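Local coordinates for protein MgGH51 (Meripilus giganteus, PDB 6ZPV) that hydrolyses terminal alpha-L-arabinofuranosidic linkages, as a fungal family GH51 enzyme that probably trims arabinose side groups from plant polysaccharides, at residues A[131-137]-A[173-179]; A[284-289]-A[342-348]; A[312-317]-A[370-374]. All blocks are in the same frame, centred on the assembly; numbering follows the deposited sequence.

Contact 1 of 3, residues A[131-137]-A[173-179]; sequences TVGLQTN and SNSFFVT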
loop_
_atom_site.group_PDB
_atom_site.type_symbol
_atom_site.label_atom_id
_atom_site.label_comp_id
_atom_site.label_asym_id
_atom_site.label_seq_id
_atom_site.Cartn_x
_atom_site.Cartn_y
_atom_site.Cartn_z
ATOM N N THR A 131 30.098 -10.809 -14.524
ATOM C CA THR A 131 28.883 -10.806 -15.325
ATOM C C THR A 131 27.682 -10.760 -14.381
ATOM O O THR A 131 27.611 -11.488 -13.407
ATOM C CB THR A 131 28.816 -12.035 -16.224
ATOM O OG1 THR A 131 29.976 -12.015 -17.083
ATOM C CG2 THR A 131 27.596 -12.038 -17.126
ATOM N N VAL A 132 26.709 -9.915 -14.706
ATOM C CA VAL A 132 25.404 -9.918 -14.040
ATOM C C VAL A 132 24.334 -10.190 -15.104
ATOM O O VAL A 132 24.547 -9.925 -16.314
ATOM C CB VAL A 132 25.118 -8.616 -13.285
ATOM C CG1 VAL A 132 26.232 -8.300 -12.330
ATOM C CG2 VAL A 132 24.817 -7.421 -14.181
ATOM N N GLY A 133 23.193 -10.677 -14.693
ATOM C CA GLY A 133 22.141 -10.954 -15.671
ATOM C C GLY A 133 20.915 -11.542 -15.097
ATOM O O GLY A 133 20.680 -11.571 -13.878
ATOM N N LEU A 134 20.029 -11.936 -16.030
ATOM C CA LEU A 134 18.790 -12.642 -15.734
ATOM C C LEU A 134 18.830 -14.017 -16.456
ATOM O O LEU A 134 19.257 -14.048 -17.608
ATOM C CB LEU A 134 17.591 -11.812 -16.201
ATOM C CG LEU A 134 17.302 -10.611 -15.321
ATOM C CD1 LEU A 134 16.500 -9.555 -16.110
ATOM C CD2 LEU A 134 16.526 -11.040 -14.081
ATOM N N GLN A 135 18.401 -15.066 -15.760
ATOM C CA GLN A 135 18.342 -16.412 -16.332
ATOM C C GLN A 135 16.990 -17.014 -15.994
ATOM O O GLN A 135 16.401 -16.713 -14.966
ATOM C CB GLN A 135 19.526 -17.253 -15.842
ATOM C CG GLN A 135 19.505 -17.523 -14.344
ATOM C CD GLN A 135 20.591 -18.477 -13.933
ATOM O OE1 GLN A 135 21.748 -18.270 -14.226
ATOM N NE2 GLN A 135 20.205 -19.543 -13.222
ATOM N N THR A 136 16.573 -17.960 -16.851
ATOM C CA THR A 136 15.531 -18.866 -16.396
ATOM C C THR A 136 15.987 -19.667 -15.174
ATOM O O THR A 136 17.232 -19.871 -15.022
ATOM C CB THR A 136 15.043 -19.802 -17.490
ATOM O OG1 THR A 136 16.111 -20.722 -17.779
ATOM C CG2 THR A 136 14.628 -19.043 -18.743
ATOM N N ASN A 137 15.049 -20.169 -14.352
ATOM C CA ASN A 137 15.476 -20.952 -13.180
ATOM C C ASN A 137 16.127 -22.269 -13.669
ATOM O O ASN A 137 16.842 -22.831 -12.868
ATOM C CB ASN A 137 14.356 -21.131 -12.158
ATOM C CG ASN A 137 14.173 -19.857 -11.367
ATOM O OD1 ASN A 137 14.935 -18.897 -11.516
ATOM N ND2 ASN A 137 13.153 -19.797 -10.566
ATOM N N SER A 173 9.443 -17.658 -13.624
ATOM C CA SER A 173 10.385 -18.546 -12.918
ATOM C C SER A 173 11.807 -18.261 -13.415
ATOM O O SER A 173 12.413 -19.115 -14.066
ATOM C CB SER A 173 9.943 -19.985 -13.069
ATOM O OG SER A 173 8.697 -20.226 -12.396
ATOM N N ASN A 174 12.283 -17.065 -13.106
ATOM C CA ASN A 174 13.588 -16.530 -13.513
ATOM C C ASN A 174 14.301 -15.948 -12.275
ATOM O O ASN A 174 13.634 -15.587 -11.305
ATOM C CB ASN A 174 13.409 -15.428 -14.551
ATOM C CG ASN A 174 12.429 -15.831 -15.620
ATOM O OD1 ASN A 174 12.715 -16.814 -16.341
ATOM N ND2 ASN A 174 11.285 -15.151 -15.723
ATOM N N SER A 175 15.618 -15.830 -12.384
ATOM C CA SER A 175 16.470 -15.313 -11.306
ATOM C C SER A 175 17.496 -14.312 -11.840
ATOM O O SER A 175 17.919 -14.388 -13.015
ATOM C CB SER A 175 17.176 -16.426 -10.611
ATOM O OG SER A 175 16.301 -17.255 -9.873
ATOM N N PHE A 176 17.862 -13.381 -10.973
ATOM C CA PHE A 176 19.047 -12.557 -11.175
ATOM C C PHE A 176 20.289 -13.400 -10.890
ATOM O O PHE A 176 20.249 -14.262 -9.996
ATOM C CB PHE A 176 18.986 -11.394 -10.212
ATOM C CG PHE A 176 20.191 -10.490 -10.188
ATOM C CD1 PHE A 176 20.464 -9.658 -11.279
ATOM C CD2 PHE A 176 21.027 -10.435 -9.097
ATOM C CE1 PHE A 176 21.558 -8.819 -11.302
ATOM C CE2 PHE A 176 22.120 -9.535 -9.095
ATOM C CZ PHE A 176 22.394 -8.763 -10.185
ATOM N N PHE A 177 21.379 -13.162 -11.605
ATOM C CA PHE A 177 22.629 -13.886 -11.345
ATOM C C PHE A 177 23.815 -12.929 -11.386
ATOM O O PHE A 177 23.803 -11.874 -12.066
ATOM C CB PHE A 177 22.857 -15.031 -12.340
ATOM C CG PHE A 177 23.198 -14.664 -13.757
ATOM C CD1 PHE A 177 24.492 -14.328 -14.116
ATOM C CD2 PHE A 177 22.221 -14.676 -14.737
ATOM C CE1 PHE A 177 24.776 -14.025 -15.447
ATOM C CE2 PHE A 177 22.524 -14.400 -16.055
ATOM C CZ PHE A 177 23.845 -14.073 -16.421
ATOM N N VAL A 178 24.861 -13.365 -10.689
ATOM C CA VAL A 178 26.218 -12.798 -10.722
ATOM C C VAL A 178 27.167 -13.963 -10.914
ATOM O O VAL A 178 27.088 -14.934 -10.136
ATOM C CB VAL A 178 26.544 -12.034 -9.435
ATOM C CG1 VAL A 178 27.960 -11.506 -9.454
ATOM C CG2 VAL A 178 25.539 -10.931 -9.186
ATOM N N THR A 179 28.042 -13.917 -11.905
ATOM C CA THR A 179 29.053 -14.974 -12.113
ATOM C C THR A 179 30.408 -14.358 -12.437
ATOM O O THR A 179 30.521 -13.282 -13.042
ATOM C CB THR A 179 28.627 -15.954 -13.208
ATOM O OG1 THR A 179 28.471 -15.317 -14.465
ATOM C CG2 THR A 179 27.389 -16.709 -12.859
HETATM O O HOH W 1 12.636 -17.114 -9.218
#
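The F177 ring lies flat over the backbone of G133, its partner on the neighbouring antiparallel strand. The glycine CA sits 3.7 Å from the centroid of the F177 ring, 21° off the ring normal, a CH-pi contact displaced toward the rim. The first torsion of F177 sets this up: with chi1 at 71°, CG stands between the backbone N and the carbonyl carbon, and the ring swings back across the neighbouring strand. A beta carbon at position 133 would clash with F177 CZ, so the close seat of the ring depends on the absence of a side chain at G133. Beneath it, G133 and F177 form a hydrogen-bonded pair, in which G133 N donates a hydrogen bond to F177 O over 3.0 Å.

Neighbours close round the ring. T131 CG2 comes to its edge, 3.8 Å from F177 CE1, while Q135 leans in obliquely from farther along the strand, with OE1 3.7 Å from F177 CD2 and amide and ring planes 52° apart. That amide oxygen is bonded to R93, which also makes a cation-pi contact with the F177 ring. The opposite face of the sheet carries V132, L134, F176 and V178; there F176 leans toward the partner strand, its CD1 3.2 Å from G133 O.

At the far end, N137 ties off the strand pair with both backbone and side chain. S175 OG donates a hydrogen bond to N137 OD1 at 2.7 Å, N137 N reaches S173 O at 2.9 Å, and a water links N137 ND2 to N174 O. An aromatic ring covering a cross-strand glycine is a recurrent feature of antiparallel sheets; here it joins two inner strands, 127-136 and 174-181, of one five-stranded sheet in a beta-sandwich-like domain built of two such sheets.

Contact 2 of 3, residues A[284-289]-A[342-348]; sequences EPIMAV and TLRFVEV. With SO4 (sulfate ion), chain R.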
loop_
_atom_site.group_PDB
_atom_site.type_symbol
_atom_site.label_atom_id
_atom_site.label_comp_id
_atom_site.label_asym_id
_atom_site.label_seq_id
_atom_site.Cartn_x
_atom_site.Cartn_y
_atom_site.Cartn_z
ATOM N N GLU A 284 -3.330 13.082 -1.522
ATOM C CA GLU A 284 -2.728 13.731 -0.369
ATOM C C GLU A 284 -2.537 12.718 0.753
ATOM O O GLU A 284 -3.273 11.722 0.880
ATOM C CB GLU A 284 -3.545 14.900 0.137
ATOM C CG GLU A 284 -4.882 14.560 0.772
ATOM C CD GLU A 284 -5.612 15.827 1.194
ATOM O OE1 GLU A 284 -6.610 16.187 0.523
ATOM O OE2 GLU A 284 -5.157 16.466 2.160
ATOM N N PRO A 285 -1.510 12.911 1.607
ATOM C CA PRO A 285 -1.269 11.966 2.691
ATOM C C PRO A 285 -2.221 12.129 3.855
ATOM O O PRO A 285 -2.587 13.215 4.245
ATOM C CB PRO A 285 0.172 12.309 3.143
ATOM C CG PRO A 285 0.316 13.753 2.760
ATOM C CD PRO A 285 -0.447 13.930 1.476
ATOM N N ILE A 286 -2.478 10.966 4.503
ATOM C CA ILE A 286 -2.886 10.928 5.919
ATOM C C ILE A 286 -1.730 10.224 6.604
ATOM O O ILE A 286 -1.622 8.998 6.518
ATOM C CB ILE A 286 -4.251 10.299 6.127
ATOM C CG1 ILE A 286 -5.347 11.067 5.399
ATOM C CG2 ILE A 286 -4.517 10.201 7.633
ATOM C CD1 ILE A 286 -6.746 10.515 5.507
ATOM N N MET A 287 -0.804 10.995 7.174
ATOM C CA MET A 287 0.466 10.449 7.642
ATOM C C MET A 287 0.410 10.147 9.132
ATOM O O MET A 287 0.081 11.019 9.937
ATOM C CB MET A 287 1.591 11.424 7.353
ATOM C CG MET A 287 2.952 10.874 7.737
ATOM S SD MET A 287 4.355 11.923 7.321
ATOM C CE MET A 287 4.120 13.224 8.517
ATOM N N ALA A 288 0.750 8.923 9.498
ATOM C CA ALA A 288 0.819 8.526 10.901
ATOM C C ALA A 288 2.215 8.847 11.477
ATOM O O ALA A 288 3.234 8.802 10.788
ATOM C CB ALA A 288 0.506 7.067 11.086
ATOM N N VAL A 289 2.170 9.181 12.780
ATOM C CA VAL A 289 3.373 9.299 13.610
ATOM C C VAL A 289 3.287 8.284 14.740
ATOM O O VAL A 289 2.234 8.050 15.325
ATOM C CB VAL A 289 3.606 10.720 14.149
ATOM C CG1 VAL A 289 3.882 11.671 13.016
ATOM C CG2 VAL A 289 2.471 11.249 15.027
ATOM N N THR A 342 2.124 18.554 0.133
ATOM C CA THR A 342 0.833 18.720 0.794
ATOM C C THR A 342 0.811 17.855 2.081
ATOM O O THR A 342 1.180 16.662 1.999
ATOM C CB THR A 342 -0.321 18.248 -0.120
ATOM O OG1 THR A 342 -0.291 19.060 -1.285
ATOM C CG2 THR A 342 -1.659 18.307 0.568
ATOM N N LEU A 343 0.315 18.414 3.188
ATOM C CA LEU A 343 0.037 17.578 4.393
ATOM C C LEU A 343 -1.004 18.310 5.238
ATOM O O LEU A 343 -0.709 19.326 5.846
ATOM C CB LEU A 343 1.294 17.326 5.218
ATOM C CG LEU A 343 1.095 16.523 6.476
ATOM C CD1 LEU A 343 0.684 15.092 6.217
ATOM C CD2 LEU A 343 2.353 16.562 7.346
ATOM N N ARG A 344 -2.220 17.777 5.288
ATOM C CA ARG A 344 -3.321 18.368 6.035
ATOM C C ARG A 344 -3.709 17.543 7.249
ATOM O O ARG A 344 -4.441 18.076 8.108
ATOM C CB ARG A 344 -4.558 18.570 5.141
ATOM C CG ARG A 344 -4.301 19.473 3.947
ATOM C CD ARG A 344 -5.570 19.981 3.339
ATOM N NE ARG A 344 -6.394 18.958 2.774
ATOM C CZ ARG A 344 -7.707 19.014 2.500
ATOM N NH1 ARG A 344 -8.315 18.008 1.911
ATOM N NH2 ARG A 344 -8.415 20.067 2.828
ATOM N N PHE A 345 -3.332 16.267 7.293
ATOM C CA PHE A 345 -3.860 15.297 8.274
ATOM C C PHE A 345 -2.682 14.449 8.811
ATOM O O PHE A 345 -1.956 13.867 8.015
ATOM C CB PHE A 345 -4.845 14.349 7.584
ATOM C CG PHE A 345 -6.037 15.002 6.936
ATOM C CD1 PHE A 345 -7.030 15.578 7.694
ATOM C CD2 PHE A 345 -6.083 15.122 5.574
ATOM C CE1 PHE A 345 -8.106 16.190 7.075
ATOM C CE2 PHE A 345 -7.138 15.805 4.971
ATOM C CZ PHE A 345 -8.156 16.315 5.714
ATOM N N VAL A 346 -2.611 14.345 10.130
ATOM C CA VAL A 346 -1.638 13.494 10.805
ATOM C C VAL A 346 -2.376 12.619 11.808
ATOM O O VAL A 346 -3.206 13.149 12.599
ATOM C CB VAL A 346 -0.485 14.278 11.471
ATOM C CG1 VAL A 346 0.298 13.417 12.439
ATOM C CG2 VAL A 346 0.385 14.912 10.401
ATOM N N GLU A 347 -2.091 11.317 11.768
ATOM C CA GLU A 347 -2.723 10.370 12.695
ATOM C C GLU A 347 -1.749 10.044 13.826
ATOM O O GLU A 347 -0.564 9.755 13.582
ATOM C CB GLU A 347 -3.160 9.109 11.916
ATOM C CG GLU A 347 -3.946 8.120 12.755
ATOM C CD GLU A 347 -4.769 7.140 11.957
ATOM O OE1 GLU A 347 -4.742 7.203 10.720
ATOM O OE2 GLU A 347 -5.467 6.285 12.633
ATOM N N VAL A 348 -2.245 10.094 15.071
ATOM C CA VAL A 348 -1.364 9.976 16.248
ATOM C C VAL A 348 -1.420 8.515 16.707
ATOM O O VAL A 348 -2.351 8.103 17.446
ATOM C CB VAL A 348 -1.779 10.991 17.314
ATOM C CG1 VAL A 348 -0.910 10.854 18.563
ATOM C CG2 VAL A 348 -1.716 12.395 16.740
HETATM S S SO4 R . -12.056 19.002 1.379
HETATM O O1 SO4 R . -11.252 17.773 1.218
HETATM O O2 SO4 R . -11.311 20.223 1.324
HETATM O O3 SO4 R . -12.708 18.915 2.741
HETATM O O4 SO4 R . -13.133 18.895 0.406
HETATM O O HOH W 2 -2.821 15.809 3.403
#
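E284 and R344 meet with their flat groups nearly coplanar, the carboxylate and guanidinium planes 29° apart. The arginine comes side-on: NE points almost straight at the syn lone pair of E284 OE2, 2.8 Å away, and NH1 reaches E284 OE1 at 2.9 Å, somewhat tilted from both planes. Two bonds, one to each oxygen, therefore fix the rotation of the carboxylate. R344 also holds a sulfate ion, probably from the crystallisation liquor, through NH1 and NH2, while E284 OE2 takes a further bond from a water shared with P285 O and R344 N.

The F345 ring reaches one face of the guanidinium with CZ, near its rim, while CE2 lies 3.5 Å from E284 OE2. L343, with CG anti to its backbone N (chi1 178°), extends on the other side of the strands: its CD1 fills the angle between P285 CG, 3.7 Å away, and M287 CB, and its side chain crosses that of M287 at about a right angle. V289 and V346 cross in the same way, V289 CG2 lying 4.0 Å from V346 CG1.

Backbone bonds from E347 N to M287 O and from V289 N to E347 O hold the parallel register. With I286, A288, F345 and E347 facing inward, where E347 forms a salt bridge with R226, and M287, V289, V346 and V348 facing the helices, this is the neighbouring-strand pairing of a (beta/alpha)8 barrel.

Contact 3 of 3, residues A[312-317]-A[370-374]; sequences AIDQIN and LQAQF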
loop_
_atom_site.group_PDB
_atom_site.type_symbol
_atom_site.label_atom_id
_atom_site.label_comp_id
_atom_site.label_asym_id
_atom_site.label_seq_id
_atom_site.Cartn_x
_atom_site.Cartn_y
_atom_site.Cartn_z
ATOM N N ALA A 312 8.724 13.066 15.850
ATOM C CA ALA A 312 7.523 13.286 15.042
ATOM C C ALA A 312 7.486 14.692 14.444
ATOM O O ALA A 312 7.055 14.857 13.301
ATOM C CB ALA A 312 6.279 13.049 15.884
ATOM N N ILE A 313 7.932 15.714 15.199
ATOM C CA ILE A 313 8.097 17.056 14.615
ATOM C C ILE A 313 9.067 17.033 13.437
ATOM O O ILE A 313 8.790 17.626 12.378
ATOM C CB ILE A 313 8.510 18.046 15.714
ATOM C CG1 ILE A 313 7.374 18.277 16.700
ATOM C CG2 ILE A 313 8.975 19.358 15.109
ATOM C CD1 ILE A 313 7.760 19.009 17.949
ATOM N N ASP A 314 10.198 16.344 13.612
ATOM C CA ASP A 314 11.188 16.219 12.536
ATOM C C ASP A 314 10.561 15.584 11.298
ATOM O O ASP A 314 10.777 16.062 10.175
ATOM C CB ASP A 314 12.371 15.376 13.013
ATOM C CG ASP A 314 13.226 15.941 14.121
ATOM O OD1 ASP A 314 13.148 17.156 14.391
ATOM O OD2 ASP A 314 13.947 15.108 14.738
ATOM N N GLN A 315 9.793 14.509 11.492
ATOM C CA GLN A 315 9.117 13.829 10.375
ATOM C C GLN A 315 8.217 14.781 9.582
ATOM O O GLN A 315 8.236 14.802 8.364
ATOM C CB GLN A 315 8.314 12.658 10.978
ATOM C CG GLN A 315 7.570 11.824 9.943
ATOM C CD GLN A 315 6.785 10.705 10.591
ATOM O OE1 GLN A 315 7.165 10.200 11.656
ATOM N NE2 GLN A 315 5.671 10.282 9.932
ATOM N N ILE A 316 7.432 15.551 10.319
ATOM C CA ILE A 316 6.526 16.514 9.674
ATOM C C ILE A 316 7.321 17.630 8.984
ATOM O O ILE A 316 7.004 18.015 7.836
ATOM C CB ILE A 316 5.487 17.037 10.667
ATOM C CG1 ILE A 316 4.573 15.908 11.145
ATOM C CG2 ILE A 316 4.703 18.200 10.051
ATOM C CD1 ILE A 316 3.745 16.219 12.374
ATOM N N ASN A 317 8.383 18.116 9.623
ATOM C CA ASN A 317 9.219 19.142 8.967
ATOM C C ASN A 317 9.836 18.618 7.681
ATOM O O ASN A 317 9.988 19.373 6.723
ATOM C CB ASN A 317 10.301 19.666 9.926
ATOM C CG ASN A 317 9.783 20.743 10.866
ATOM O OD1 ASN A 317 8.815 21.420 10.501
ATOM N ND2 ASN A 317 10.465 20.866 12.016
ATOM N N LEU A 370 2.771 19.052 18.811
ATOM C CA LEU A 370 2.710 19.066 17.354
ATOM C C LEU A 370 1.735 20.131 16.834
ATOM O O LEU A 370 2.028 20.783 15.819
ATOM C CB LEU A 370 2.363 17.664 16.840
ATOM C CG LEU A 370 3.526 16.697 16.645
ATOM C CD1 LEU A 370 4.380 16.457 17.891
ATOM C CD2 LEU A 370 3.040 15.391 16.102
ATOM N N GLN A 371 0.594 20.313 17.510
ATOM C CA GLN A 371 -0.334 21.360 17.042
ATOM C C GLN A 371 0.305 22.750 17.215
ATOM O O GLN A 371 0.060 23.618 16.382
ATOM C CB GLN A 371 -1.653 21.282 17.811
ATOM C CG GLN A 371 -2.752 22.168 17.206
ATOM C CD GLN A 371 -3.481 21.489 16.077
ATOM O OE1 GLN A 371 -4.440 20.738 16.348
ATOM N NE2 GLN A 371 -2.985 21.660 14.845
ATOM N N ALA A 372 1.087 22.959 18.263
ATOM C CA ALA A 372 1.724 24.287 18.431
ATOM C C ALA A 372 2.746 24.510 17.318
ATOM O O ALA A 372 2.875 25.649 16.825
ATOM C CB ALA A 372 2.412 24.386 19.790
ATOM N N GLN A 373 3.456 23.482 16.883
ATOM C CA GLN A 373 4.396 23.633 15.756
ATOM C C GLN A 373 3.650 23.773 14.443
ATOM O O GLN A 373 4.130 24.537 13.549
ATOM C CB GLN A 373 5.282 22.384 15.662
ATOM C CG GLN A 373 6.275 22.233 16.759
ATOM C CD GLN A 373 7.354 23.276 16.775
ATOM O OE1 GLN A 373 7.811 23.760 15.730
ATOM N NE2 GLN A 373 7.474 23.834 17.956
ATOM N N PHE A 374 2.538 23.130 14.305
ATOM C CA PHE A 374 1.788 23.025 13.032
ATOM C C PHE A 374 0.301 23.313 13.270
ATOM O O PHE A 374 -0.549 22.414 13.278
ATOM C CB PHE A 374 1.969 21.627 12.421
ATOM C CG PHE A 374 3.405 21.178 12.346
ATOM C CD1 PHE A 374 4.303 21.812 11.499
ATOM C CD2 PHE A 374 3.866 20.147 13.156
ATOM C CE1 PHE A 374 5.624 21.427 11.489
ATOM C CE2 PHE A 374 5.192 19.769 13.126
ATOM C CZ PHE A 374 6.080 20.389 12.269
HETATM O O HOH W 3 10.310 22.763 14.315
#
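This is an apolar helix-to-helix contact in the outer layer of the barrel, where helix 306-320 packs against the last turn of helix 359-373 and the residue that follows it. No direct hydrogen bond crosses between the two segments; the weight falls on F374, whose ring lies over the side chain of I316. I316 CG2 is 3.4 Å from the centroid of the F374 ring and 13° off its normal, a CH-pi contact near the middle of the face. The methyl branch gets there because it stands anti to the I316 backbone N, while CG1 carries CD1 to the rim of the ring. On the opposite face of the ring lies Q373 CB, so the aromatic is held between its own neighbour and the facing helix.

At the ring edge N317 OD1 approaches F374 CE1 to 3.3 Å, with amide and ring planes 75° apart, and I313 O lies near the ring plane. Replacing F374 with an alanine would probably open a gap beside I316 CG2 and leave the N317 amide without the ring edge it rests against.

Beyond the ring, I313 CD1 packs on Q373 CG at 3.7 Å. In one of its two conformers, L370 CD1 lies 3.7 Å from I313 CG1 and L370 CD2 reaches A312 CB and I316 CD1. A water bridges N317 ND2 and Q373 OE1 at the outer margin. The chemistry is graded, from hydrocarbon against the ring face, through carbonyl oxygens at its electropositive edge, to a water-mediated amide link, which implies an interface fixed chiefly by shape and burial.

Overall arrangement
The three contacts fall into two regions. Contact 1 comes first along the chain and closes before the others open; its centre lies about 41 Å from that of contact 2 and 46 Å from that of contact 3, in the antiparallel sandwich-like domain. Contacts 2 and 3 interlace, their segments alternating as strand 284-289, helix 306-320, strand 345-348 and helix 359-373: two successive beta-alpha units of the barrel. Their centres are about 11 Å apart, and they touch where Q315 NE2 probably hydrogen-bonds A288 O at 3.0 Å. Neighbouring strands and their covering helices are thus paired in step, while contact 1, with nearest atoms about 32 Å away, belongs to packing probably independent of the barrel.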